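Local coordinates for cupin 2, conserved barrel (Desulfitobacterium hafniense, PDB 2OZJ), which is of unknown function but has the conserved barrel of the cupin superfamily and assembles as a pair of chains, at residues L14-L19 and L63-E68; A31-Q34 and Q39-L42; S18-E21 and V27-M30. One frame throughout, in Å; residues are numbered along the deposited sequence.

Overall arrangement
All three contacts reach the same six-stranded antiparallel sheet of this cupin chain. Contact 1 joins the 3-10 turn 16-19 to Leu-65 of strand 60-65. Contact 3 begins in that same turn, sharing Ser-18 and Leu-19, and packs the chain that follows on strand 28-34. Contact 2 lies in the hairpin of strands 28-34 and 38-46, between the two segments of contact 1 in the sequence. Centres lie about 9 Å (1 and 3), 12 Å (2 and 3) and 14 Å (1 and 2) apart. Leu-42 links them: it touches Leu-16, Leu-19 and Leu-65, its N probably bonds to Met-30 O, and its O packs on Ile-20 CD1. Residues 16-21 are thus held against the sheet around Leu-42.

Contact 1 of 3, residues L14-L19 and L63-E68; sequences LPLASL and LILQGE
Ala-17, in the 3-10 turn 16-19, comes closest to Leu-65 of strand 60-65, with their CA atoms 5.7 Å apart. Leu-16 and Ala-17 both direct their side chains at segment 63-68. A chi1 of -161° turns the Leu-16 branch away from its own backbone N and carries the isobutyl group across that of Leu-65 at a slant. Its CD2 methyl meets Leu-65 CD2 at 3.9 Å. Its branch carbon CG lies 4.1 Å from the other methyl, Leu-65 CD1. The stem of Leu-65 serves Ala-17: Leu-65 CB is 4.2 Å from Ala-17 CB. The same alanine methyl touches the amide end of Gln-66, with Ala-17 CB 3.7 Å from Gln-66 OE1. The stretched-out Gln-66 chain brings this oxygen over to the turn. OE1 takes a hydrogen bond from Lys-103, which also bonds to Ala-17 O. One ammonium group therefore ties both sides of the contact together. The turn is braced from within: Pro-15 O accepts from Ser-18 N and from Ser-18 OG, the latter at 2.7 Å on a lone pair in the carbonyl plane. Leu-65 and Gln-66 form a classic beta bulge opposite Lys-103, and the chain bends sharply at Gln-66 and Gly-67 and leaves for another sheet. Leu-42 of strand 38-46 also touches Leu-65. Leu-16 also packs on Val-85 of the second subunit. Strand 14-15 pairs antiparallel with a strand of that subunit, continuing the sheet across the interface, and the turn after it packs on the barrel sheet of the cupin domain.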
loop_
_atom_site.group_PDB
_atom_site.type_symbol
_atom_site.label_atom_id
_atom_site.label_comp_id
_atom_site.label_asym_id
_atom_site.label_seq_id
_atom_site.Cartn_x
_atom_site.Cartn_y
_atom_site.Cartn_z
ATOM N N LEU A 14 -10.227 -1.614 -8.749
ATOM C CA LEU A 14 -9.359 -2.242 -9.714
ATOM C C LEU A 14 -8.158 -2.741 -8.941
ATOM O O LEU A 14 -7.787 -2.142 -7.943
ATOM C CB LEU A 14 -8.908 -1.248 -10.795
ATOM C CG LEU A 14 -9.981 -0.547 -11.643
ATOM C CD1 LEU A 14 -9.355 0.601 -12.453
ATOM C CD2 LEU A 14 -10.680 -1.524 -12.548
ATOM N N PRO A 15 -7.509 -3.787 -9.462
ATOM C CA PRO A 15 -6.250 -4.209 -8.907
ATOM C C PRO A 15 -5.223 -3.128 -9.142
ATOM O O PRO A 15 -5.157 -2.505 -10.216
ATOM C CB PRO A 15 -5.893 -5.446 -9.744
ATOM C CG PRO A 15 -7.013 -5.727 -10.577
ATOM C CD PRO A 15 -7.899 -4.571 -10.633
ATOM N N LEU A 16 -4.375 -2.927 -8.156
ATOM C CA LEU A 16 -3.428 -1.888 -8.183
ATOM C C LEU A 16 -2.430 -2.049 -9.357
ATOM O O LEU A 16 -2.113 -1.101 -10.087
ATOM C CB LEU A 16 -2.747 -1.897 -6.809
ATOM C CG LEU A 16 -2.007 -0.685 -6.368
ATOM C CD1 LEU A 16 -2.794 0.612 -6.431
ATOM C CD2 LEU A 16 -1.541 -1.035 -4.900
ATOM N N ALA A 17 -2.056 -3.304 -9.633
ATOM C CA ALA A 17 -1.162 -3.610 -10.752
ATOM C C ALA A 17 -1.754 -3.185 -12.094
ATOM O O ALA A 17 -1.038 -2.887 -13.046
ATOM C CB ALA A 17 -0.865 -5.098 -10.794
ATOM N N SER A 18 -3.076 -3.180 -12.200
ATOM C CA SER A 18 -3.729 -2.837 -13.459
ATOM C C SER A 18 -3.671 -1.325 -13.774
ATOM O O SER A 18 -4.026 -0.931 -14.879
ATOM C CB SER A 18 -5.175 -3.385 -13.494
ATOM O OG SER A 18 -6.020 -2.562 -12.750
ATOM N N LEU A 19 -3.250 -0.486 -12.829
ATOM C CA LEU A 19 -3.258 0.955 -13.008
ATOM C C LEU A 19 -1.987 1.459 -13.737
ATOM O O LEU A 19 -1.945 2.602 -14.136
ATOM C CB LEU A 19 -3.412 1.688 -11.691
ATOM C CG LEU A 19 -4.708 1.417 -10.899
ATOM C CD1 LEU A 19 -4.611 2.214 -9.616
ATOM C CD2 LEU A 19 -5.949 1.766 -11.680
ATOM N N LEU A 63 6.363 -2.311 -2.028
ATOM C CA LEU A 63 5.439 -3.432 -2.196
ATOM C C LEU A 63 5.461 -3.866 -3.647
ATOM O O LEU A 63 5.157 -3.066 -4.538
ATOM C CB LEU A 63 4.018 -3.090 -1.783
ATOM C CG LEU A 63 2.929 -4.146 -2.047
ATOM C CD1 LEU A 63 2.975 -5.410 -1.138
ATOM C CD2 LEU A 63 1.561 -3.428 -1.841
ATOM N N ILE A 64 5.870 -5.119 -3.885
ATOM C CA ILE A 64 5.950 -5.622 -5.247
ATOM C C ILE A 64 4.562 -6.062 -5.703
ATOM O O ILE A 64 3.917 -6.857 -5.039
ATOM C CB ILE A 64 6.949 -6.771 -5.393
ATOM C CG1 ILE A 64 8.286 -6.383 -4.793
ATOM C CG2 ILE A 64 7.133 -7.139 -6.891
ATOM C CD1 ILE A 64 8.889 -5.165 -5.384
ATOM N N LEU A 65 4.095 -5.511 -6.816
ATOM C CA LEU A 65 2.761 -5.789 -7.309
ATOM C C LEU A 65 2.768 -6.920 -8.340
ATOM O O LEU A 65 1.832 -7.716 -8.419
ATOM C CB LEU A 65 2.159 -4.536 -7.936
ATOM C CG LEU A 65 2.067 -3.323 -7.016
ATOM C CD1 LEU A 65 1.553 -2.133 -7.803
ATOM C CD2 LEU A 65 1.207 -3.601 -5.777
ATOM N N GLN A 66 3.827 -6.992 -9.136
ATOM C CA GLN A 66 3.899 -7.906 -10.249
ATOM C C GLN A 66 5.364 -7.998 -10.622
ATOM O O GLN A 66 6.097 -7.031 -10.512
ATOM C CB GLN A 66 3.081 -7.314 -11.386
ATOM C CG GLN A 66 2.751 -8.214 -12.535
ATOM C CD GLN A 66 2.064 -7.432 -13.659
ATOM O OE1 GLN A 66 0.941 -6.936 -13.503
ATOM N NE2 GLN A 66 2.753 -7.306 -14.796
ATOM N N GLY A 67 5.806 -9.163 -11.056
ATOM C CA GLY A 67 7.205 -9.355 -11.420
ATOM C C GLY A 67 8.102 -9.536 -10.218
ATOM O O GLY A 67 7.645 -9.616 -9.075
ATOM N N GLU A 68 9.389 -9.634 -10.489
ATOM C CA GLU A 68 10.396 -9.832 -9.468
ATOM C C GLU A 68 11.391 -8.695 -9.504
ATOM O O GLU A 68 11.593 -8.068 -10.557
ATOM C CB GLU A 68 11.112 -11.151 -9.705
ATOM C CG GLU A 68 10.210 -12.321 -9.519
ATOM C CD GLU A 68 10.925 -13.609 -9.719
ATOM O OE1 GLU A 68 11.691 -14.024 -8.820
ATOM O OE2 GLU A 68 10.709 -14.196 -10.791
#

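Contact 2 of 3, residues A31-Q34 and Q39-L42; sequences ALAQ and QISL
Ala-31 and Ser-41 form an antiparallel, non-hydrogen-bonded pair, and one direct backbone bond follows it: Leu-32 N gives its hydrogen to Ile-40 O at 2.8 Å. The bond is nearly straight at the hydrogen (169°), though the donor is tilted 28° from the carbonyl plane. The side chains of Leu-32 and Ile-40 lie roughly perpendicular. In Ile-40, CG2 stands anti to the backbone N and CG1 beside it (chi1 -49°), which parts the two branches toward Leu-32 and Ala-33. The CG2 methyl of Ile-40 fits into the bend of Leu-32, 3.9 Å from Leu-32 CB and 4.0 Å from Leu-32 CD1. That CD1 is a bump in turn. It reaches past Ile-40 and rests 3.9 Å from the branch carbon CG of Leu-42. The other arm of Ile-40 is covered by a small knob, the methyl of Ala-33, whose CB lies 4.0 Å from Ile-40 CG1. Beyond Leu-32 a water lies 2.7 Å from Ala-33 O, to which it can donate, and accepts from Ile-40 N at 3.0 Å. The buried Ala-33 N has no partner in the model. This beta hairpin of strands 28-34 and 38-46 lies between strand 4-5 and strand 102-109, whose Leu-105 touches Leu-32, Ile-40 and Leu-42.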
loop_
_atom_site.group_PDB
_atom_site.type_symbol
_atom_site.label_atom_id
_atom_site.label_comp_id
_atom_site.label_asym_id
_atom_site.label_seq_id
_atom_site.Cartn_x
_atom_site.Cartn_y
_atom_site.Cartn_z
ATOM N N ALA A 31 1.984 9.245 -9.630
ATOM C CA ALA A 31 1.791 9.678 -8.249
ATOM C C ALA A 31 0.362 9.335 -7.799
ATOM O O ALA A 31 -0.613 9.558 -8.556
ATOM C CB ALA A 31 2.022 11.134 -8.109
ATOM N N LEU A 32 0.248 8.815 -6.581
ATOM C CA LEU A 32 -1.051 8.522 -5.970
ATOM C C LEU A 32 -1.378 9.464 -4.825
ATOM O O LEU A 32 -2.419 9.338 -4.211
ATOM C CB LEU A 32 -1.097 7.086 -5.472
ATOM C CG LEU A 32 -0.753 5.938 -6.456
ATOM C CD1 LEU A 32 -0.875 4.578 -5.740
ATOM C CD2 LEU A 32 -1.609 6.018 -7.751
ATOM N N ALA A 33 -0.505 10.419 -4.537
ATOM C CA ALA A 33 -0.768 11.427 -3.521
ATOM C C ALA A 33 -0.156 12.751 -3.951
ATOM O O ALA A 33 0.891 12.772 -4.627
ATOM C CB ALA A 33 -0.169 11.011 -2.174
ATOM N N GLN A 34 -0.843 13.831 -3.583
ATOM C CA GLN A 34 -0.300 15.162 -3.588
ATOM C C GLN A 34 -0.178 15.554 -2.109
ATOM O O GLN A 34 -1.165 15.828 -1.446
ATOM C CB GLN A 34 -1.241 16.103 -4.344
ATOM C CG GLN A 34 -0.660 17.463 -4.664
ATOM C CD GLN A 34 -0.390 17.659 -6.135
ATOM O OE1 GLN A 34 -0.518 16.735 -6.943
ATOM N NE2 GLN A 34 -0.028 18.881 -6.498
ATOM N N GLN A 39 4.959 10.612 0.114
ATOM C CA GLN A 39 5.001 10.365 -1.298
ATOM C C GLN A 39 4.521 8.930 -1.508
ATOM O O GLN A 39 5.017 7.996 -0.894
ATOM C CB GLN A 39 6.423 10.555 -1.804
ATOM C CG GLN A 39 6.932 12.017 -1.740
ATOM C CD GLN A 39 8.297 12.241 -2.472
ATOM N N ILE A 40 3.533 8.769 -2.382
ATOM C CA ILE A 40 2.991 7.456 -2.709
ATOM C C ILE A 40 2.988 7.384 -4.221
ATOM O O ILE A 40 2.340 8.226 -4.889
ATOM C CB ILE A 40 1.549 7.236 -2.157
ATOM C CG1 ILE A 40 1.460 7.623 -0.673
ATOM C CG2 ILE A 40 1.100 5.790 -2.470
ATOM C CD1 ILE A 40 0.036 7.409 -0.066
ATOM N N SER A 41 3.667 6.393 -4.757
ATOM C CA SER A 41 3.860 6.284 -6.194
ATOM C C SER A 41 3.778 4.844 -6.660
ATOM O O SER A 41 4.214 3.917 -5.971
ATOM C CB SER A 41 5.254 6.753 -6.595
ATOM O OG SER A 41 5.644 7.959 -5.935
ATOM N N LEU A 42 3.333 4.685 -7.900
ATOM C CA LEU A 42 3.449 3.419 -8.626
ATOM C C LEU A 42 4.587 3.561 -9.648
ATOM O O LEU A 42 4.692 4.594 -10.312
ATOM C CB LEU A 42 2.170 3.063 -9.393
ATOM C CG LEU A 42 0.933 2.656 -8.639
ATOM C CD1 LEU A 42 -0.155 2.222 -9.647
ATOM C CD2 LEU A 42 1.300 1.576 -7.558
HETATM O O HOH W 1 3.036 11.241 -4.013
#

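Contact 3 of 3, residues S18-E21 and V27-M30; sequences SLIE and VLSM
Leu-19 opens the contact with its stem, as CB lies 3.8 Å from the CE methyl of Met-30, a selenomethionine. The same methyl is 3.7 Å from Leu-19 O. With chi1 at -175°, the Met-30 chain leads away from its own N, and a later bend at chi3 brings CE against Leu-19. Ile-20 comes next and points at the strand. Its side chain and that of Leu-28 run alongside in opposing senses. Ile-20 CD1 rests on the strand backbone, 3.7 Å from Leu-28 O, and also meets Leu-28 CB at 3.9 Å. An alanine here removes CG1, CG2 and CD1, and losing the CG1-CD1 arm would probably open a gap over Leu-28 CB and its carbonyl. The loop that follows strand 14-15 runs back over strand 28-34 of the cupin sheet; CA 19 to 21 and CA 28 to 30 run 169° apart. No backbone pairing joins them; strand 28-34 bonds instead to strand 38-46, through Leu-28 with Ser-44 and Met-30 with Leu-42. Glu-21 touches with CB, 4.0 Å from Leu-28 CD2. That methyl also touches Glu-21 O at 3.7 Å, an oxygen that accepts from Ser-44 OG. The Glu-21 carboxylate forms a salt bridge with Arg-23.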
loop_
_atom_site.group_PDB
_atom_site.type_symbol
_atom_site.label_atom_id
_atom_site.label_comp_id
_atom_site.label_asym_id
_atom_site.label_seq_id
_atom_site.Cartn_x
_atom_site.Cartn_y
_atom_site.Cartn_z
ATOM N N SER A 18 -3.076 -3.180 -12.200
ATOM C CA SER A 18 -3.729 -2.837 -13.459
ATOM C C SER A 18 -3.671 -1.325 -13.774
ATOM O O SER A 18 -4.026 -0.931 -14.879
ATOM C CB SER A 18 -5.175 -3.385 -13.494
ATOM O OG SER A 18 -6.020 -2.562 -12.750
ATOM N N LEU A 19 -3.250 -0.486 -12.829
ATOM C CA LEU A 19 -3.258 0.955 -13.008
ATOM C C LEU A 19 -1.987 1.459 -13.737
ATOM O O LEU A 19 -1.945 2.602 -14.136
ATOM C CB LEU A 19 -3.412 1.688 -11.691
ATOM C CG LEU A 19 -4.708 1.417 -10.899
ATOM C CD1 LEU A 19 -4.611 2.214 -9.616
ATOM C CD2 LEU A 19 -5.949 1.766 -11.680
ATOM N N ILE A 20 -1.000 0.588 -13.924
ATOM C CA ILE A 20 0.247 0.950 -14.617
ATOM C C ILE A 20 0.689 -0.201 -15.533
ATOM O O ILE A 20 0.625 -1.370 -15.150
ATOM C CB ILE A 20 1.360 1.380 -13.612
ATOM C CG1 ILE A 20 2.489 2.155 -14.295
ATOM C CG2 ILE A 20 1.955 0.205 -12.826
ATOM C CD1 ILE A 20 3.369 2.882 -13.290
ATOM N N GLU A 21 1.133 0.117 -16.739
ATOM C CA GLU A 21 1.735 -0.903 -17.600
ATOM C C GLU A 21 3.179 -1.187 -17.207
ATOM O O GLU A 21 3.757 -0.453 -16.421
ATOM C CB GLU A 21 1.666 -0.473 -19.062
ATOM C CG GLU A 21 0.219 -0.334 -19.514
ATOM C CD GLU A 21 0.055 0.614 -20.694
ATOM O OE1 GLU A 21 0.258 1.837 -20.530
ATOM O OE2 GLU A 21 -0.281 0.133 -21.779
ATOM N N VAL A 27 10.523 3.383 -18.408
ATOM C CA VAL A 27 10.202 3.486 -17.005
ATOM C C VAL A 27 8.901 4.286 -16.922
ATOM O O VAL A 27 8.795 5.364 -17.515
ATOM C CB VAL A 27 11.313 4.210 -16.238
ATOM C CG1 VAL A 27 10.907 4.379 -14.789
ATOM C CG2 VAL A 27 12.706 3.478 -16.446
ATOM N N LEU A 28 7.913 3.763 -16.208
ATOM C CA LEU A 28 6.635 4.459 -16.022
ATOM C C LEU A 28 6.422 4.786 -14.537
ATOM O O LEU A 28 6.867 4.060 -13.665
ATOM C CB LEU A 28 5.432 3.645 -16.515
ATOM C CG LEU A 28 5.149 3.493 -18.001
ATOM C CD1 LEU A 28 6.283 2.777 -18.697
ATOM C CD2 LEU A 28 3.843 2.763 -18.219
ATOM N N SER A 29 5.806 5.923 -14.252
ATOM C CA SER A 29 5.504 6.310 -12.870
ATOM C C SER A 29 4.163 7.022 -12.805
ATOM O O SER A 29 3.749 7.707 -13.752
ATOM C CB SER A 29 6.600 7.199 -12.270
ATOM O OG SER A 29 6.679 8.435 -12.921
HETATM N N MSE A 30 3.507 6.877 -11.650
HETATM C CA MSE A 30 2.258 7.579 -11.391
HETATM C C MSE A 30 2.191 7.958 -9.924
HETATM O O MSE A 30 2.396 7.070 -9.072
HETATM C CB MSE A 30 1.070 6.707 -11.782
HETATM C CG MSE A 30 -0.246 7.467 -11.644
HETATM SE SE MSE A 30 -1.752 6.787 -12.610
HETATM C CE MSE A 30 -2.060 5.227 -11.496
#